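Local coordinates for DegV family protein (Eubacterium eligens, PDB 3FDJ) that is of unproven function but, as a member of the DegV family, probably binds a fatty acid in a pocket between its two domains, at residues A3-A8 / D76-V81; T118-R123 / T153-S158; L165-R170 / C262-E267. One frame throughout, in Å; residues are numbered along the deposited sequence.

Interaction 1 (A3-A8 / D76-V81)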
loop_
_atom_site.group_PDB
_atom_site.type_symbol
_atom_site.label_atom_id
_atom_site.label_comp_id
_atom_site.label_asym_id
_atom_site.label_seq_id
_atom_site.Cartn_x
_atom_site.Cartn_y
_atom_site.Cartn_z
ATOM N N ALA A 3 7.120 4.140 -24.970
ATOM C CA ALA A 3 6.200 3.226 -24.207
ATOM C C ALA A 3 6.663 3.083 -22.751
ATOM O O ALA A 3 7.607 2.325 -22.461
ATOM C CB ALA A 3 6.180 1.875 -24.889
HETATM N N MSE A 4 6.024 3.790 -21.821
HETATM C CA MSE A 4 6.600 3.890 -20.469
HETATM C C MSE A 4 6.275 2.670 -19.620
HETATM O O MSE A 4 5.340 1.931 -19.903
HETATM C CB MSE A 4 6.136 5.151 -19.775
HETATM C CG MSE A 4 6.353 6.373 -20.622
HETATM SE SE MSE A 4 6.167 8.004 -19.572
HETATM C CE MSE A 4 5.697 9.153 -21.035
ATOM N N ARG A 5 7.080 2.438 -18.605
ATOM C CA ARG A 5 6.937 1.286 -17.748
ATOM C C ARG A 5 6.690 1.746 -16.320
ATOM O O ARG A 5 7.414 2.613 -15.804
ATOM C CB ARG A 5 8.210 0.460 -17.769
ATOM C CG ARG A 5 8.240 -0.698 -16.789
ATOM C CD ARG A 5 9.504 -1.533 -16.973
ATOM N NE ARG A 5 9.305 -2.339 -18.136
ATOM C CZ ARG A 5 8.991 -3.633 -18.146
ATOM N NH1 ARG A 5 8.932 -4.369 -17.038
ATOM N NH2 ARG A 5 8.784 -4.202 -19.305
ATOM N N LEU A 6 5.697 1.140 -15.684
ATOM C CA LEU A 6 5.421 1.336 -14.271
ATOM C C LEU A 6 5.902 0.120 -13.444
ATOM O O LEU A 6 5.674 -1.028 -13.817
ATOM C CB LEU A 6 3.918 1.604 -14.060
ATOM C CG LEU A 6 3.327 2.792 -14.824
ATOM C CD1 LEU A 6 1.816 2.990 -14.457
ATOM C CD2 LEU A 6 4.125 4.072 -14.626
ATOM N N VAL A 7 6.581 0.386 -12.334
ATOM C CA VAL A 7 7.091 -0.657 -11.449
ATOM C C VAL A 7 6.687 -0.296 -10.026
ATOM O O VAL A 7 6.676 0.900 -9.661
ATOM C CB VAL A 7 8.634 -0.779 -11.563
ATOM C CG1 VAL A 7 9.189 -1.881 -10.660
ATOM C CG2 VAL A 7 9.067 -1.075 -13.029
ATOM N N ALA A 8 6.336 -1.297 -9.221
ATOM C CA ALA A 8 6.047 -1.038 -7.811
ATOM C C ALA A 8 6.448 -2.213 -6.976
ATOM O O ALA A 8 6.447 -3.340 -7.445
ATOM C CB ALA A 8 4.556 -0.740 -7.612
ATOM N N ASP A 76 13.295 2.637 -21.361
ATOM C CA ASP A 76 13.970 3.884 -21.179
ATOM C C ASP A 76 13.222 4.954 -20.394
ATOM O O ASP A 76 13.796 6.001 -20.120
ATOM C CB ASP A 76 14.393 4.435 -22.523
ATOM C CG ASP A 76 15.590 3.695 -23.085
ATOM O OD1 ASP A 76 16.494 3.303 -22.290
ATOM O OD2 ASP A 76 15.617 3.503 -24.304
ATOM N N GLU A 77 11.958 4.724 -20.082
ATOM C CA GLU A 77 11.193 5.633 -19.230
ATOM C C GLU A 77 10.443 4.803 -18.190
ATOM O O GLU A 77 9.549 4.026 -18.526
ATOM C CB GLU A 77 10.171 6.456 -20.051
ATOM C CG GLU A 77 10.808 7.410 -21.002
ATOM C CD GLU A 77 9.831 8.179 -21.895
ATOM O OE1 GLU A 77 8.929 7.579 -22.522
ATOM O OE2 GLU A 77 10.036 9.401 -22.009
ATOM N N ILE A 78 10.826 4.955 -16.931
ATOM C CA ILE A 78 10.313 4.132 -15.853
ATOM C C ILE A 78 9.922 4.982 -14.659
ATOM O O ILE A 78 10.679 5.875 -14.239
ATOM C CB ILE A 78 11.362 3.088 -15.387
ATOM C CG1 ILE A 78 11.884 2.244 -16.565
ATOM C CG2 ILE A 78 10.801 2.171 -14.240
ATOM C CD1 ILE A 78 12.980 1.243 -16.172
ATOM N N PHE A 79 8.735 4.695 -14.120
ATOM C CA PHE A 79 8.320 5.216 -12.832
ATOM C C PHE A 79 8.262 4.035 -11.881
ATOM O O PHE A 79 7.697 2.981 -12.206
ATOM C CB PHE A 79 6.959 5.938 -12.894
ATOM C CG PHE A 79 7.010 7.254 -13.592
ATOM C CD1 PHE A 79 7.518 8.386 -12.953
ATOM C CD2 PHE A 79 6.574 7.378 -14.897
ATOM C CE1 PHE A 79 7.568 9.598 -13.616
ATOM C CE2 PHE A 79 6.651 8.602 -15.581
ATOM C CZ PHE A 79 7.159 9.700 -14.941
ATOM N N VAL A 80 8.860 4.216 -10.706
ATOM C CA VAL A 80 8.886 3.192 -9.667
ATOM C C VAL A 80 8.174 3.726 -8.450
ATOM O O VAL A 80 8.558 4.788 -7.942
ATOM C CB VAL A 80 10.330 2.826 -9.280
ATOM C CG1 VAL A 80 10.325 1.618 -8.330
ATOM C CG2 VAL A 80 11.192 2.523 -10.529
ATOM N N VAL A 81 7.149 3.023 -7.960
ATOM C CA VAL A 81 6.443 3.462 -6.745
ATOM C C VAL A 81 6.817 2.538 -5.594
ATOM O O VAL A 81 6.780 1.316 -5.738
ATOM C CB VAL A 81 4.923 3.492 -6.964
ATOM C CG1 VAL A 81 4.183 3.994 -5.690
ATOM C CG2 VAL A 81 4.580 4.386 -8.180
HETATM O O HOH W 1 10.084 3.083 -21.736
HETATM O O HOH W 2 9.112 5.062 -23.211
#

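Interaction 2 (T118-R123 / T153-S158)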
loop_
_atom_site.group_PDB
_atom_site.type_symbol
_atom_site.label_atom_id
_atom_site.label_comp_id
_atom_site.label_asym_id
_atom_site.label_seq_id
_atom_site.Cartn_x
_atom_site.Cartn_y
_atom_site.Cartn_z
ATOM N N THR A 118 1.351 3.161 1.565
ATOM C CA THR A 118 1.335 1.735 1.242
ATOM C C THR A 118 0.021 1.406 0.551
ATOM O O THR A 118 -0.901 2.236 0.513
ATOM C CB THR A 118 1.476 0.875 2.513
ATOM O OG1 THR A 118 1.855 -0.457 2.140
ATOM C CG2 THR A 118 0.163 0.870 3.342
ATOM N N GLY A 119 -0.053 0.192 0.016
ATOM C CA GLY A 119 -1.296 -0.406 -0.434
ATOM C C GLY A 119 -2.112 0.474 -1.344
ATOM O O GLY A 119 -1.636 0.870 -2.410
ATOM N N PRO A 120 -3.364 0.776 -0.940
ATOM C CA PRO A 120 -4.231 1.463 -1.875
ATOM C C PRO A 120 -3.780 2.851 -2.276
ATOM O O PRO A 120 -4.174 3.321 -3.341
ATOM C CB PRO A 120 -5.590 1.501 -1.153
ATOM C CG PRO A 120 -5.266 1.327 0.270
ATOM C CD PRO A 120 -4.084 0.382 0.271
ATOM N N GLN A 121 -2.972 3.514 -1.452
ATOM C CA GLN A 121 -2.424 4.813 -1.855
ATOM C C GLN A 121 -1.390 4.650 -2.980
ATOM O O GLN A 121 -1.366 5.452 -3.928
ATOM C CB GLN A 121 -1.876 5.576 -0.637
ATOM C CG GLN A 121 -1.536 7.073 -0.899
ATOM C CD GLN A 121 -1.621 7.966 0.350
ATOM O OE1 GLN A 121 -1.605 7.490 1.483
ATOM N NE2 GLN A 121 -1.637 9.288 0.137
HETATM N N MSE A 122 -0.569 3.607 -2.890
HETATM C CA MSE A 122 0.354 3.235 -3.987
HETATM C C MSE A 122 -0.459 2.913 -5.236
HETATM O O MSE A 122 -0.115 3.369 -6.329
HETATM C CB MSE A 122 1.244 2.035 -3.608
HETATM C CG MSE A 122 2.183 2.319 -2.455
HETATM SE SE MSE A 122 3.159 0.750 -1.951
HETATM C CE MSE A 122 4.223 0.515 -3.623
ATOM N N ARG A 123 -1.563 2.174 -5.077
ATOM C CA ARG A 123 -2.440 1.906 -6.222
ATOM C C ARG A 123 -2.974 3.173 -6.880
ATOM O O ARG A 123 -2.942 3.287 -8.108
ATOM C CB ARG A 123 -3.593 0.957 -5.862
ATOM C CG ARG A 123 -4.414 0.618 -7.047
ATOM C CD ARG A 123 -5.438 -0.436 -6.751
ATOM N NE ARG A 123 -6.191 -0.684 -7.968
ATOM C CZ ARG A 123 -6.862 -1.801 -8.233
ATOM N NH1 ARG A 123 -6.910 -2.821 -7.360
ATOM N NH2 ARG A 123 -7.470 -1.905 -9.407
ATOM N N THR A 153 -4.206 13.185 -1.721
ATOM C CA THR A 153 -4.589 11.797 -1.449
ATOM C C THR A 153 -4.346 11.497 0.043
ATOM O O THR A 153 -3.476 12.109 0.656
ATOM C CB THR A 153 -3.822 10.752 -2.326
ATOM O OG1 THR A 153 -2.425 10.769 -2.005
ATOM C CG2 THR A 153 -4.008 11.025 -3.830
ATOM N N ARG A 154 -5.122 10.567 0.611
ATOM C CA ARG A 154 -5.012 10.180 2.001
ATOM C C ARG A 154 -5.186 8.687 2.143
ATOM O O ARG A 154 -5.745 8.036 1.257
ATOM C CB ARG A 154 -6.083 10.852 2.839
ATOM C CG ARG A 154 -5.933 12.372 2.958
ATOM C CD ARG A 154 -4.695 12.818 3.757
ATOM N NE ARG A 154 -4.675 12.264 5.108
ATOM C CZ ARG A 154 -5.299 12.751 6.176
ATOM N NH1 ARG A 154 -6.012 13.872 6.110
ATOM N NH2 ARG A 154 -5.178 12.116 7.352
ATOM N N LEU A 155 -4.730 8.162 3.271
ATOM C CA LEU A 155 -4.924 6.773 3.615
ATOM C C LEU A 155 -5.439 6.647 5.034
ATOM O O LEU A 155 -4.937 7.308 5.944
ATOM C CB LEU A 155 -3.613 5.990 3.481
ATOM C CG LEU A 155 -3.686 4.507 3.874
ATOM C CD1 LEU A 155 -2.793 3.675 2.942
ATOM C CD2 LEU A 155 -3.312 4.287 5.316
ATOM N N PHE A 156 -6.404 5.757 5.223
ATOM C CA PHE A 156 -6.866 5.384 6.545
ATOM C C PHE A 156 -6.895 3.867 6.648
ATOM O O PHE A 156 -7.073 3.159 5.633
ATOM C CB PHE A 156 -8.263 5.951 6.811
ATOM C CG PHE A 156 -8.323 7.443 6.789
ATOM C CD1 PHE A 156 -7.900 8.190 7.895
ATOM C CD2 PHE A 156 -8.757 8.117 5.654
ATOM C CE1 PHE A 156 -7.911 9.576 7.861
ATOM C CE2 PHE A 156 -8.788 9.507 5.633
ATOM C CZ PHE A 156 -8.358 10.234 6.727
ATOM N N CYS A 157 -6.740 3.355 7.861
ATOM C CA CYS A 157 -6.789 1.923 8.065
ATOM C C CYS A 157 -7.537 1.604 9.345
ATOM O O CYS A 157 -7.664 2.449 10.219
ATOM C CB CYS A 157 -5.390 1.318 8.087
ATOM S SG CYS A 157 -4.360 1.899 9.398
ATOM N N SER A 158 -8.042 0.389 9.423
ATOM C CA SER A 158 -8.568 -0.156 10.668
ATOM C C SER A 158 -8.006 -1.559 10.859
ATOM O O SER A 158 -8.229 -2.451 10.025
ATOM C CB SER A 158 -10.090 -0.181 10.625
ATOM O OG SER A 158 -10.600 -0.626 11.873
#

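Interaction 3 (L165-R170 / C262-E267)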
loop_
_atom_site.group_PDB
_atom_site.type_symbol
_atom_site.label_atom_id
_atom_site.label_comp_id
_atom_site.label_asym_id
_atom_site.label_seq_id
_atom_site.Cartn_x
_atom_site.Cartn_y
_atom_site.Cartn_z
ATOM N N LEU A 165 3.279 -5.467 13.185
ATOM C CA LEU A 165 3.844 -4.124 13.204
ATOM C C LEU A 165 4.691 -3.888 14.456
ATOM O O LEU A 165 5.825 -3.426 14.370
ATOM C CB LEU A 165 2.748 -3.051 13.122
ATOM C CG LEU A 165 2.084 -2.874 11.764
ATOM C CD1 LEU A 165 0.695 -2.239 11.949
ATOM C CD2 LEU A 165 2.952 -2.084 10.789
ATOM N N ALA A 166 4.140 -4.236 15.614
ATOM C CA ALA A 166 4.797 -3.984 16.887
ATOM C C ALA A 166 6.066 -4.809 17.046
ATOM O O ALA A 166 7.086 -4.265 17.470
ATOM C CB ALA A 166 3.838 -4.225 18.076
ATOM N N GLN A 167 6.039 -6.095 16.680
ATOM C CA GLN A 167 7.234 -6.920 16.886
ATOM C C GLN A 167 8.350 -6.492 15.948
ATOM O O GLN A 167 9.505 -6.759 16.225
ATOM C CB GLN A 167 6.949 -8.420 16.741
ATOM C CG GLN A 167 6.753 -8.902 15.317
ATOM C CD GLN A 167 6.679 -10.420 15.203
ATOM O OE1 GLN A 167 7.622 -11.132 15.583
ATOM N NE2 GLN A 167 5.581 -10.920 14.642
ATOM N N ASN A 168 7.997 -5.827 14.850
ATOM C CA ASN A 168 8.989 -5.302 13.910
ATOM C C ASN A 168 9.352 -3.826 14.117
ATOM O O ASN A 168 10.027 -3.223 13.265
ATOM C CB ASN A 168 8.523 -5.565 12.471
ATOM C CG ASN A 168 8.707 -7.015 12.064
ATOM O OD1 ASN A 168 9.838 -7.466 11.819
ATOM N ND2 ASN A 168 7.622 -7.757 12.013
ATOM N N GLY A 169 8.922 -3.257 15.244
ATOM C CA GLY A 169 9.258 -1.885 15.612
ATOM C C GLY A 169 8.581 -0.817 14.779
ATOM O O GLY A 169 9.079 0.307 14.696
ATOM N N ARG A 170 7.453 -1.145 14.158
ATOM C CA ARG A 170 6.797 -0.184 13.267
ATOM C C ARG A 170 5.601 0.552 13.870
ATOM O O ARG A 170 5.049 1.467 13.241
ATOM C CB ARG A 170 6.467 -0.861 11.934
ATOM C CG ARG A 170 7.772 -1.044 11.178
ATOM C CD ARG A 170 7.710 -1.960 10.021
ATOM N NE ARG A 170 8.946 -1.769 9.264
ATOM C CZ ARG A 170 9.891 -2.683 9.068
ATOM N NH1 ARG A 170 10.972 -2.354 8.377
ATOM N NH2 ARG A 170 9.762 -3.925 9.525
ATOM N N CYS A 262 1.045 -6.548 2.755
ATOM C CA CYS A 262 -0.024 -5.859 3.460
ATOM C C CYS A 262 -0.832 -6.812 4.346
ATOM O O CYS A 262 -1.248 -6.420 5.429
ATOM C CB CYS A 262 -0.921 -5.064 2.517
ATOM S SG CYS A 262 -0.078 -3.544 1.855
ATOM N N SER A 263 -0.997 -8.062 3.939
ATOM C CA SER A 263 -1.706 -9.055 4.774
ATOM C C SER A 263 -0.919 -9.344 6.047
ATOM O O SER A 263 -1.502 -9.453 7.116
ATOM C CB SER A 263 -2.002 -10.343 3.999
ATOM O OG SER A 263 -2.932 -10.110 2.937
ATOM N N TYR A 264 0.407 -9.397 5.938
ATOM C CA TYR A 264 1.256 -9.625 7.108
ATOM C C TYR A 264 1.118 -8.490 8.141
ATOM O O TYR A 264 0.926 -8.758 9.320
ATOM C CB TYR A 264 2.727 -9.828 6.689
ATOM C CG TYR A 264 3.675 -9.936 7.847
ATOM C CD1 TYR A 264 3.782 -11.131 8.552
ATOM C CD2 TYR A 264 4.434 -8.852 8.273
ATOM C CE1 TYR A 264 4.608 -11.240 9.653
ATOM C CE2 TYR A 264 5.304 -8.967 9.387
ATOM C CZ TYR A 264 5.377 -10.166 10.062
ATOM O OH TYR A 264 6.189 -10.327 11.157
ATOM N N TYR A 265 1.211 -7.245 7.688
ATOM C CA TYR A 265 1.243 -6.099 8.593
ATOM C C TYR A 265 -0.131 -5.583 9.008
ATOM O O TYR A 265 -0.288 -5.093 10.134
ATOM C CB TYR A 265 2.096 -4.972 7.997
ATOM C CG TYR A 265 3.581 -5.178 8.199
ATOM C CD1 TYR A 265 4.121 -5.250 9.492
ATOM C CD2 TYR A 265 4.456 -5.329 7.110
ATOM C CE1 TYR A 265 5.487 -5.450 9.692
ATOM C CE2 TYR A 265 5.820 -5.514 7.311
ATOM C CZ TYR A 265 6.324 -5.563 8.594
ATOM O OH TYR A 265 7.665 -5.783 8.808
ATOM N N ALA A 266 -1.123 -5.679 8.127
ATOM C CA ALA A 266 -2.503 -5.292 8.494
ATOM C C ALA A 266 -3.230 -6.369 9.294
ATOM O O ALA A 266 -4.131 -6.065 10.082
ATOM C CB ALA A 266 -3.312 -4.889 7.263
ATOM N N GLU A 267 -2.834 -7.616 9.072
ATOM C CA GLU A 267 -3.346 -8.816 9.756
ATOM C C GLU A 267 -4.785 -9.169 9.409
ATOM O O GLU A 267 -5.510 -8.392 8.803
ATOM C CB GLU A 267 -3.100 -8.767 11.265
ATOM C CG GLU A 267 -1.611 -8.721 11.558
ATOM C CD GLU A 267 -1.245 -9.052 12.991
ATOM O OE1 GLU A 267 -1.755 -10.070 13.525
ATOM O OE2 GLU A 267 -0.400 -8.312 13.554
HETATM O O HOH W 3 0.498 -5.869 12.607
#

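Interaction 1 (A3-A8 / D76-V81)
Met4, present as selenomethionine, reaches across to Glu77 and Phe79 just ahead of a parallel strand pair, 5-8 beside 77-81, whose axes approach to 4.5 Å at 19°. Its CB lies 3.8 Å from Glu77 O. The next atom, CG, comes to 3.4 Å from Glu77 OE1, a van der Waals contact of the methylene with a carboxylate oxygen. With CG turned away from the carbonyl carbon (chi1 -51°) and an extended chain beyond it, the selenium runs alongside the Phe79 side chain: SE is 4.1 Å from CE2 of Phe79, near the ring plane and 80° off its normal, which makes this an edge-on Met-aromatic contact. The terminal CE passes Glu77 OE1 again at 3.9 Å.

The strands are joined in parallel register by four backbone hydrogen bonds: Arg5 N to Glu77 O, Phe79 N to Arg5 O, Val7 N to Phe79 O and Val81 N to Val7 O. Ahead of them two waters continue the link, one from Ala3 O to Glu77 N, the other from Ala3 N to Glu77 OE1. Leu6 CD2 packs 3.8 Å from Phe79 CB on one face of the sheet, while on the other face Val7 CG2 meets Ile78 CG2 at 3.9 Å. Arg5 turns its guanidinium away to a salt bridge with Asp75.

Strand 5-9 is thus flanked by 77-82 and by 21-30, to which Leu6 and Ala8 also bond. Helix 139-150 covers Met4 and Phe79, the latter stacking on Phe139, and helix 65-72 covers Val7, Ile78 and Val80 with Trp68 and Phe72.

Interaction 2 (T118-R123 / T153-S158)
Gln121, in the first turn of helix 120-134, faces Leu155 of strand 153-159 with their CA atoms 6.3 Å apart, and the turn is started by the N-cap Gly119, whose positive phi favours glycine. The glutamine CG stands opposite the backbone N (chi1 -168°) and the chain stays extended, which carries the amide to the strand. There NE2 donates to Thr153 OG1 at 2.7 Å, with an N-H...O angle of 147° and the hydroxyl tilted 17° out of the amide plane. The other end, OE1, rests 3.2 Å from Leu155 CB and takes a hydrogen bond from Ser117 OG.

Leu155 reaches toward the start of the helix, its side chain passing that of Gln121 at a slant. Its CD1 lies 3.4 Å from Thr118 O, with Thr118 CG2 at 4.1 Å and Pro120 CG at 4.3 Å from the same methyl. Ile272 of strand 271-276 and Ala190 of strand 184-190 also touch Leu155, while Ser274 lies against Pro120 and Gln121, and a hexaethylene glycol, probably from the crystallisation liquor, lies about 4 Å from the leucine side chain.

Thr153 OG1 is also hydrogen-bonded to Met150 O, a carbonyl, so the hydroxyl gives its proton there and receives one from Gln121. The buried amide therefore has a partner at each end, a pairing that fixes which way round it lies and ties the helix start to the strand.

Interaction 3 (L165-R170 / C262-E267)
Leu165 and Tyr265 meet where the ends of helices 163-167 and 260-266 come together: Leu165 CD2 lies 3.6 Å from Tyr265 CD1, and Leu165 CD1 is 3.5 Å from the carbonyl O of Tyr265. At the far end of the ring, Tyr265 OH lies 2.9 Å from Arg170 NH2, with the guanidinium turned 71° from the ring plane, and 3.6 Å from Asn168 CG. Asn168 ND2 approaches the Tyr264 ring at its edge and gives a weak hydrogen bond to Tyr264 OH, 3.1 Å long and bent to 134°.

A water takes the N-H of Leu165 and donates to Tyr265 O and Glu267 OE2. Tyr264 lays CD2 over the centre of the Tyr265 ring, 3.5 Å above its plane. A Schellman motif with Gly169 as its C-prime residue ends helix 163-167. Further out, Thr60 and Ser58 bind the hydroxyls of Tyr265 and Tyr264, Met87 O takes Arg170 NE, and Asn164 O holds Asn168 ND2. A hexaethylene glycol about 3 Å from the Arg170 side chain is consistent with a nearby ligand pocket. With ring and hydroxyl gone, a leucine in place of Tyr265 would probably leave Thr60 OG1 without this partner and open a gap beside Tyr264 and Asn168.

Chemically, one apolar pair, Leu165 on Tyr265, sits beside tyrosine hydroxyls, amides and a guanidinium, and the bridging water and hydroxyls link the two helix ends.

Overall arrangement
The interactions follow one another along the chain without overlap. Interaction 1 lies in the sheet that includes strands 5-9 and 77-82; interaction 2 sets the start of helix 120-134 against strand 153-159 of the second sheet; interaction 3 joins two helices, 163-167 directly after that strand and 260-266 before strand 271-276, its neighbour. Centres of interactions 1 and 2 are about 20 Å apart, yet they touch where Met122 CE packs against Val81 O, 3.4 Å away. Interactions 2 and 3, about 15 Å apart between centres, meet through Thr118 and Cys262. Interactions 1 and 3 are about 28 Å apart and do not touch. The start of helix 120-134 thus connects the two sheets, beside the probable ligand pocket.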